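Local coordinates for protein esterase (Staphylococcus aureus subsp. aureus USA300_TCH1516, PDB 3D7R) that probably hydrolyses ester bonds, as expected of an alpha/beta hydrolase-fold esterase, at residues A[143-147]-A[244-248]; A[105-109]-A[231-235]; A[289-293]-A[309-313]. All coordinates share one frame; numbering follows the deposited sequence.

In the fold
Interactions 1 and 2 are neighbours, their centres about 11 Å apart, and their segments alternate along the chain: 105-109, 143-147, 231-235, 244-248. They touch directly, since W235 of helix 225-236 hydrogen-bonds through NE1 to T146 OG1 and through its backbone O to I143 N. Together they join helices 143-161 and 225-236 to the loops 105-109 and 244-248. Interaction 3 follows in the chain and lies on the opposite side of the chain's centre, about 26-27 Å away between centres, where helix 305-318 packs against outermost strand 287-292 of the mixed sheet. Interaction 2 thus holds the probable oxyanion loop, and interaction 1 backs the helix bearing W235.

Interaction 1. Residues A[143-147]-A[244-248]; sequences IDDTF and KRISP
Chi1 of -176° sets I143 CG1 opposite its backbone N, and the extended chain beyond carries CD1 straight to R245 and I246. R245 in turn bends at chi3, which folds its guanidinium back to I143 and D144. I143 CD1 sits 3.9 Å above the guanidinium plane of R245, over its centre, and the same methyl reaches I246 CG1 at 3.8 Å, the two isoleucine chains crossing nearly at a right angle.

D144 approaches R245 at the guanidinium edge. One carboxylate oxygen takes both terminal nitrogens, with OD1 2.8 Å from NH2 and 3.0 Å from NH1 of R245, and it lies almost in the guanidinium plane. The carboxylate is turned 36° from that plane: NH1 uses the syn lone pair of OD1, whereas NH2 comes from the anti side, tilted out of the carboxylate plane. D144 is exposed and R245 partly so, while I143 and I246 are buried, so the polar end lies on the outer side.

The F147 ring and the guanidinium slide past each other in opposite directions, planes 41° apart. Its CZ is 3.6 Å from R245 O, which meets the ring obliquely and is also hydrogen-bonded by S180 OG of helix 173-187. The contact therefore joins the first turn of helix 143-161 to the loop between helix 225-236 and strand 259-264, a helix-to-loop junction within the alpha/beta hydrolase fold.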
loop_
_atom_site.group_PDB
_atom_site.type_symbol
_atom_site.label_atom_id
_atom_site.label_comp_id
_atom_site.label_asym_id
_atom_site.label_seq_id
_atom_site.Cartn_x
_atom_site.Cartn_y
_atom_site.Cartn_z
ATOM N N ILE A 143 14.090 -0.635 -6.477
ATOM C CA ILE A 143 13.869 -0.267 -5.077
ATOM C C ILE A 143 14.349 1.151 -4.675
ATOM O O ILE A 143 13.571 1.914 -4.111
ATOM C CB ILE A 143 14.417 -1.360 -4.117
ATOM C CG1 ILE A 143 14.090 -0.997 -2.657
ATOM C CG2 ILE A 143 15.922 -1.620 -4.380
ATOM C CD1 ILE A 143 14.435 -2.072 -1.632
ATOM N N ASP A 144 15.598 1.514 -4.967
ATOM C CA ASP A 144 16.104 2.824 -4.513
ATOM C C ASP A 144 15.396 4.002 -5.156
ATOM O O ASP A 144 15.173 5.014 -4.496
ATOM C CB ASP A 144 17.613 2.959 -4.685
ATOM C CG ASP A 144 18.393 2.030 -3.771
ATOM O OD1 ASP A 144 17.813 1.386 -2.861
ATOM O OD2 ASP A 144 19.622 1.954 -3.962
ATOM N N ASP A 145 15.041 3.863 -6.439
ATOM C CA ASP A 145 14.268 4.868 -7.160
ATOM C C ASP A 145 12.926 5.086 -6.469
ATOM O O ASP A 145 12.464 6.213 -6.295
ATOM C CB ASP A 145 13.994 4.396 -8.605
ATOM C CG ASP A 145 15.275 4.123 -9.392
ATOM O OD1 ASP A 145 16.121 5.034 -9.463
ATOM O OD2 ASP A 145 15.437 3.004 -9.945
ATOM N N THR A 146 12.289 3.983 -6.112
ATOM C CA THR A 146 10.953 4.002 -5.523
ATOM C C THR A 146 10.991 4.700 -4.178
ATOM O O THR A 146 10.209 5.626 -3.917
ATOM C CB THR A 146 10.439 2.565 -5.345
ATOM O OG1 THR A 146 10.350 1.952 -6.633
ATOM C CG2 THR A 146 9.045 2.546 -4.664
ATOM N N PHE A 147 11.926 4.277 -3.331
ATOM C CA PHE A 147 12.021 4.849 -1.983
ATOM C C PHE A 147 12.488 6.317 -1.955
ATOM O O PHE A 147 12.005 7.097 -1.140
ATOM C CB PHE A 147 12.866 3.951 -1.057
ATOM C CG PHE A 147 12.093 2.774 -0.492
ATOM C CD1 PHE A 147 10.968 2.985 0.321
ATOM C CD2 PHE A 147 12.456 1.466 -0.804
ATOM C CE1 PHE A 147 10.236 1.893 0.835
ATOM C CE2 PHE A 147 11.736 0.376 -0.296
ATOM C CZ PHE A 147 10.628 0.594 0.533
ATOM N N LYS A 244 15.203 -6.446 4.717
ATOM C CA LYS A 244 14.151 -5.764 5.457
ATOM C C LYS A 244 13.518 -4.595 4.697
ATOM O O LYS A 244 12.390 -4.208 4.976
ATOM C CB LYS A 244 14.679 -5.295 6.809
ATOM C CG LYS A 244 15.793 -4.219 6.757
ATOM C CD LYS A 244 16.303 -3.886 8.177
ATOM C CE LYS A 244 17.214 -2.669 8.177
ATOM N NZ LYS A 244 18.523 -3.000 7.555
ATOM N N ARG A 245 14.230 -4.009 3.737
ATOM C CA ARG A 245 13.605 -2.923 2.971
ATOM C C ARG A 245 12.530 -3.450 2.009
ATOM O O ARG A 245 11.600 -2.722 1.635
ATOM C CB ARG A 245 14.656 -2.107 2.204
ATOM C CG ARG A 245 15.795 -1.534 3.060
ATOM C CD ARG A 245 16.974 -1.141 2.144
ATOM N NE ARG A 245 16.553 -0.014 1.340
ATOM C CZ ARG A 245 17.024 0.327 0.145
ATOM N NH1 ARG A 245 17.981 -0.379 -0.473
ATOM N NH2 ARG A 245 16.516 1.401 -0.425
ATOM N N ILE A 246 12.674 -4.709 1.614
ATOM C CA ILE A 246 11.737 -5.389 0.703
ATOM C C ILE A 246 10.631 -6.118 1.481
ATOM O O ILE A 246 9.460 -6.063 1.108
ATOM C CB ILE A 246 12.488 -6.406 -0.179
ATOM C CG1 ILE A 246 13.509 -5.665 -1.060
ATOM C CG2 ILE A 246 11.494 -7.211 -1.043
ATOM C CD1 ILE A 246 14.527 -6.557 -1.681
ATOM N N SER A 247 11.027 -6.796 2.555
ATOM C CA SER A 247 10.129 -7.526 3.428
ATOM C C SER A 247 10.218 -6.894 4.821
ATOM O O SER A 247 11.002 -7.352 5.653
ATOM C CB SER A 247 10.540 -9.000 3.469
ATOM O OG SER A 247 10.303 -9.621 2.216
ATOM N N PRO A 248 9.442 -5.816 5.059
ATOM C CA PRO A 248 9.507 -5.022 6.283
ATOM C C PRO A 248 9.099 -5.774 7.568
ATOM O O PRO A 248 9.337 -5.277 8.686
ATOM C CB PRO A 248 8.558 -3.853 5.984
ATOM C CG PRO A 248 7.601 -4.395 4.995
ATOM C CD PRO A 248 8.439 -5.269 4.123
#

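Interaction 2. Residues A[105-109]-A[231-235]; sequences GFNAL and IMKKW
N107 lies flat on W235: its amide and the indole are stacked with planes only 18° apart. ND2 stands 3.4 Å above the indole plane, near the centre of the ring system, while CB forms a CH-pi contact, 3.8 Å from the centroid of the W235 five-membered ring and 8° off its normal. Chi1 of -178° places the W235 ring where one face receives this side chain, and its edge is fixed separately by the hydrogen bond from NE1 to T146 OG1.

M232, a selenomethionine, crosses N107 obliquely. Bends at its chi2 and chi3 curl the chain so that SE comes 3.5 Å from N107 ND2; the amide nitrogen thus rests over the indole face while the selenium touches it from the flank, roughly at a right angle to the ring. Beside it, the I231 branch CG2 is wedged into the loop: it meets A108 CB at 3.8 Å and F106 CB at 3.9 Å, and comes tightly against F106 O at 3.1 Å. The F106 ring itself leads away from the helix.

The loop holds its shape through G105 O, which accepts A108 N at 3.1 Å and L109 N from the same face, and the backbone angles of G105 leave no room for a beta carbon. F106 and N107 both have left-handed helical angles. G105 N and F106 N make weak hydrogen bonds to S173 OG, consistent with the oxyanion-hole loop of HGG-type esterases related to hormone-sensitive lipase.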
loop_
_atom_site.group_PDB
_atom_site.type_symbol
_atom_site.label_atom_id
_atom_site.label_comp_id
_atom_site.label_asym_id
_atom_site.label_seq_id
_atom_site.Cartn_x
_atom_site.Cartn_y
_atom_site.Cartn_z
ATOM N N GLY A 105 0.090 -2.717 -6.193
ATOM C CA GLY A 105 0.295 -3.051 -7.613
ATOM C C GLY A 105 1.639 -3.705 -7.845
ATOM O O GLY A 105 2.123 -3.763 -8.980
ATOM N N PHE A 106 2.245 -4.168 -6.755
ATOM C CA PHE A 106 3.493 -4.954 -6.773
ATOM C C PHE A 106 4.718 -4.212 -7.305
ATOM O O PHE A 106 5.703 -4.843 -7.674
ATOM C CB PHE A 106 3.283 -6.306 -7.485
ATOM C CG PHE A 106 1.965 -6.956 -7.144
ATOM C CD1 PHE A 106 1.797 -7.633 -5.936
ATOM C CD2 PHE A 106 0.881 -6.842 -8.012
ATOM C CE1 PHE A 106 0.556 -8.201 -5.608
ATOM C CE2 PHE A 106 -0.370 -7.413 -7.698
ATOM C CZ PHE A 106 -0.530 -8.097 -6.495
ATOM N N ASN A 107 4.655 -2.876 -7.304
ATOM C CA ASN A 107 5.713 -1.992 -7.832
ATOM C C ASN A 107 5.880 -2.132 -9.340
ATOM O O ASN A 107 6.935 -1.776 -9.887
ATOM C CB ASN A 107 7.065 -2.180 -7.108
ATOM C CG ASN A 107 6.940 -2.015 -5.587
ATOM O OD1 ASN A 107 6.477 -0.986 -5.111
ATOM N ND2 ASN A 107 7.324 -3.045 -4.835
ATOM N N ALA A 108 4.830 -2.621 -9.998
ATOM C CA ALA A 108 4.815 -2.853 -11.446
ATOM C C ALA A 108 3.576 -2.253 -12.109
ATOM O O ALA A 108 3.628 -1.819 -13.276
ATOM C CB ALA A 108 4.874 -4.363 -11.744
ATOM N N LEU A 109 2.457 -2.287 -11.379
ATOM C CA LEU A 109 1.182 -1.724 -11.826
ATOM C C LEU A 109 0.982 -0.300 -11.322
ATOM O O LEU A 109 1.418 0.048 -10.235
ATOM C CB LEU A 109 0.014 -2.573 -11.304
ATOM C CG LEU A 109 -0.038 -4.028 -11.772
ATOM C CD1 LEU A 109 -1.188 -4.747 -11.060
ATOM C CD2 LEU A 109 -0.198 -4.092 -13.299
ATOM N N ILE A 231 8.048 -10.604 -9.702
ATOM C CA ILE A 231 7.968 -9.146 -9.823
ATOM C C ILE A 231 8.919 -8.466 -8.830
ATOM O O ILE A 231 9.672 -7.568 -9.198
ATOM C CB ILE A 231 6.539 -8.633 -9.648
ATOM C CG1 ILE A 231 5.647 -9.155 -10.783
ATOM C CG2 ILE A 231 6.518 -7.074 -9.612
ATOM C CD1 ILE A 231 4.166 -8.804 -10.568
HETATM N N MSE A 232 8.907 -8.926 -7.589
HETATM C CA MSE A 232 9.745 -8.327 -6.537
HETATM C C MSE A 232 11.238 -8.545 -6.761
HETATM O O MSE A 232 12.042 -7.659 -6.445
HETATM C CB MSE A 232 9.316 -8.802 -5.135
HETATM C CG MSE A 232 7.878 -8.443 -4.798
HETATM SE SE MSE A 232 7.645 -6.510 -4.658
HETATM C CE MSE A 232 8.614 -6.198 -3.000
ATOM N N LYS A 233 11.601 -9.698 -7.323
ATOM C CA LYS A 233 12.975 -9.957 -7.689
ATOM C C LYS A 233 13.459 -8.925 -8.709
ATOM O O LYS A 233 14.567 -8.402 -8.590
ATOM C CB LYS A 233 13.146 -11.390 -8.228
ATOM C CG LYS A 233 13.383 -12.452 -7.132
ATOM C CD LYS A 233 13.259 -13.888 -7.695
ATOM C CE LYS A 233 13.119 -14.940 -6.563
ATOM N NZ LYS A 233 12.669 -16.300 -7.069
ATOM N N LYS A 234 12.619 -8.615 -9.695
ATOM C CA LYS A 234 12.971 -7.611 -10.711
ATOM C C LYS A 234 13.205 -6.221 -10.066
ATOM O O LYS A 234 14.214 -5.561 -10.330
ATOM C CB LYS A 234 11.884 -7.541 -11.781
ATOM C CG LYS A 234 12.167 -6.550 -12.915
ATOM C CD LYS A 234 13.340 -7.028 -13.759
ATOM C CE LYS A 234 13.109 -6.792 -15.222
ATOM N NZ LYS A 234 14.238 -7.371 -15.988
ATOM N N TRP A 235 12.272 -5.815 -9.204
ATOM C CA TRP A 235 12.335 -4.541 -8.487
ATOM C C TRP A 235 13.541 -4.455 -7.523
ATOM O O TRP A 235 14.225 -3.408 -7.445
ATOM C CB TRP A 235 11.023 -4.339 -7.741
ATOM C CG TRP A 235 10.894 -3.044 -6.989
ATOM C CD1 TRP A 235 10.811 -1.787 -7.506
ATOM C CD2 TRP A 235 10.781 -2.907 -5.573
ATOM N NE1 TRP A 235 10.664 -0.865 -6.498
ATOM C CE2 TRP A 235 10.640 -1.531 -5.296
ATOM C CE3 TRP A 235 10.798 -3.820 -4.506
ATOM C CZ2 TRP A 235 10.518 -1.043 -3.997
ATOM C CZ3 TRP A 235 10.670 -3.333 -3.210
ATOM C CH2 TRP A 235 10.521 -1.961 -2.970
#

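Interaction 3. Residues A[289-293]-A[309-313]; sequences FYDYP and KAIKQ. With DMS (dimethyl sulfoxide), chain F.
The Y292 ring is met at its edge by Q313 OE1, while DMS C2 sits 3.5 Å above one face, over the ring centre; Y290 has Q313 CB over one face, toward the rim, and DMS O near its edge. These rings project from strand 287-292, an outermost strand of the alpha/beta hydrolase sheet, toward helix 305-318. That helix, after the last strand, runs back antiparallel to it: the short axes approach to 10.9 Å at 174°.

Q313 enters between the two tyrosines with its chain extended beyond CG. Its amide divides the work: OE1 accepts Y292 OH at 2.5 Å, the hydroxyl lying 41° above the carbonyl plane and not on a lone pair, and NE2 gives a hydrogen bond to DMS O at 2.7 Å. In this crystal the two bonds define which end is O and which is N; NE2 also lies 3.4 Å from Y290 CD1. K309 crosses Y292 at a slant, CG 3.5 Å from Y292 OH. The DMS probably comes from the crystallisation liquor.

Y290 OH, held chiefly by E288 OE1, also accepts from a water at 2.7 Å, and that same water donates to Q313 O at 3.0 Å.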
loop_
_atom_site.group_PDB
_atom_site.type_symbol
_atom_site.label_atom_id
_atom_site.label_comp_id
_atom_site.label_asym_id
_atom_site.label_seq_id
_atom_site.Cartn_x
_atom_site.Cartn_y
_atom_site.Cartn_z
ATOM N N PHE A 289 -5.379 -4.381 14.792
ATOM C CA PHE A 289 -5.556 -5.198 13.610
ATOM C C PHE A 289 -7.058 -5.455 13.433
ATOM O O PHE A 289 -7.713 -6.056 14.288
ATOM C CB PHE A 289 -4.722 -6.488 13.728
ATOM C CG PHE A 289 -4.786 -7.401 12.525
ATOM C CD1 PHE A 289 -5.178 -6.935 11.265
ATOM C CD2 PHE A 289 -4.413 -8.733 12.654
ATOM C CE1 PHE A 289 -5.232 -7.786 10.162
ATOM C CE2 PHE A 289 -4.450 -9.610 11.549
ATOM C CZ PHE A 289 -4.869 -9.133 10.306
ATOM N N TYR A 290 -7.602 -4.933 12.345
ATOM C CA TYR A 290 -8.979 -5.194 11.982
ATOM C C TYR A 290 -8.955 -6.353 10.986
ATOM O O TYR A 290 -8.594 -6.182 9.833
ATOM C CB TYR A 290 -9.613 -3.939 11.377
ATOM C CG TYR A 290 -9.678 -2.747 12.321
ATOM C CD1 TYR A 290 -10.806 -2.537 13.128
ATOM C CD2 TYR A 290 -8.618 -1.841 12.419
ATOM C CE1 TYR A 290 -10.892 -1.435 13.986
ATOM C CE2 TYR A 290 -8.691 -0.729 13.284
ATOM C CZ TYR A 290 -9.834 -0.541 14.057
ATOM O OH TYR A 290 -9.932 0.529 14.917
ATOM N N ASP A 291 -9.303 -7.536 11.467
ATOM C CA ASP A 291 -9.126 -8.779 10.715
ATOM C C ASP A 291 -10.498 -9.271 10.269
ATOM O O ASP A 291 -11.350 -9.593 11.102
ATOM C CB ASP A 291 -8.460 -9.820 11.609
ATOM C CG ASP A 291 -8.007 -11.071 10.850
ATOM O OD1 ASP A 291 -8.246 -11.178 9.625
ATOM O OD2 ASP A 291 -7.377 -11.943 11.497
ATOM N N TYR A 292 -10.706 -9.308 8.952
ATOM C CA TYR A 292 -11.997 -9.703 8.363
ATOM C C TYR A 292 -11.933 -11.147 7.849
ATOM O O TYR A 292 -11.423 -11.396 6.774
ATOM C CB TYR A 292 -12.344 -8.757 7.216
ATOM C CG TYR A 292 -12.791 -7.377 7.646
ATOM C CD1 TYR A 292 -14.098 -6.956 7.399
ATOM C CD2 TYR A 292 -11.912 -6.483 8.275
ATOM C CE1 TYR A 292 -14.529 -5.691 7.777
ATOM C CE2 TYR A 292 -12.347 -5.193 8.666
ATOM C CZ TYR A 292 -13.661 -4.823 8.406
ATOM O OH TYR A 292 -14.124 -3.571 8.744
ATOM N N PRO A 293 -12.441 -12.106 8.619
ATOM C CA PRO A 293 -12.211 -13.526 8.284
ATOM C C PRO A 293 -12.557 -13.961 6.853
ATOM O O PRO A 293 -11.845 -14.789 6.286
ATOM C CB PRO A 293 -13.109 -14.271 9.274
ATOM C CG PRO A 293 -13.208 -13.353 10.430
ATOM C CD PRO A 293 -13.234 -11.953 9.854
ATOM N N LYS A 309 -17.331 -0.370 5.877
ATOM C CA LYS A 309 -17.048 -0.554 7.301
ATOM C C LYS A 309 -15.570 -0.301 7.618
ATOM O O LYS A 309 -15.269 0.343 8.616
ATOM C CB LYS A 309 -17.463 -1.956 7.775
ATOM C CG LYS A 309 -17.312 -2.179 9.277
ATOM C CD LYS A 309 -17.611 -3.631 9.694
ATOM C CE LYS A 309 -17.489 -3.753 11.215
ATOM N NZ LYS A 309 -17.868 -5.107 11.692
ATOM N N ALA A 310 -14.657 -0.780 6.767
ATOM C CA ALA A 310 -13.217 -0.550 6.975
ATOM C C ALA A 310 -12.892 0.934 6.878
ATOM O O ALA A 310 -12.096 1.456 7.644
ATOM C CB ALA A 310 -12.382 -1.337 5.972
ATOM N N ILE A 311 -13.491 1.599 5.908
ATOM C CA ILE A 311 -13.293 3.041 5.729
ATOM C C ILE A 311 -13.782 3.810 6.951
ATOM O O ILE A 311 -13.089 4.722 7.418
ATOM C CB ILE A 311 -13.932 3.549 4.415
ATOM C CG1 ILE A 311 -13.107 3.044 3.223
ATOM C CG2 ILE A 311 -14.000 5.086 4.385
ATOM C CD1 ILE A 311 -13.888 2.978 1.918
ATOM N N LYS A 312 -14.942 3.424 7.496
ATOM C CA LYS A 312 -15.446 4.061 8.719
ATOM C C LYS A 312 -14.487 3.831 9.891
ATOM O O LYS A 312 -14.303 4.725 10.717
ATOM C CB LYS A 312 -16.846 3.576 9.092
ATOM C CG LYS A 312 -17.943 4.046 8.160
ATOM C CD LYS A 312 -19.338 3.574 8.657
ATOM C CE LYS A 312 -20.362 3.512 7.512
ATOM N NZ LYS A 312 -21.206 4.746 7.406
ATOM N N GLN A 313 -13.895 2.640 9.968
ATOM C CA GLN A 313 -12.905 2.344 11.007
ATOM C C GLN A 313 -11.632 3.195 10.877
ATOM O O GLN A 313 -11.051 3.622 11.888
ATOM C CB GLN A 313 -12.554 0.859 11.008
ATOM C CG GLN A 313 -13.708 -0.007 11.573
ATOM C CD GLN A 313 -13.564 -1.469 11.250
ATOM O OE1 GLN A 313 -12.983 -1.847 10.226
ATOM N NE2 GLN A 313 -14.088 -2.312 12.132
HETATM S S DMS F . -13.117 -6.222 12.238
HETATM O O DMS F . -14.355 -4.959 12.358
HETATM C C1 DMS F . -13.056 -7.069 13.837
HETATM C C2 DMS F . -13.821 -7.536 11.225
HETATM O O HOH W 1 -11.834 2.359 14.444
#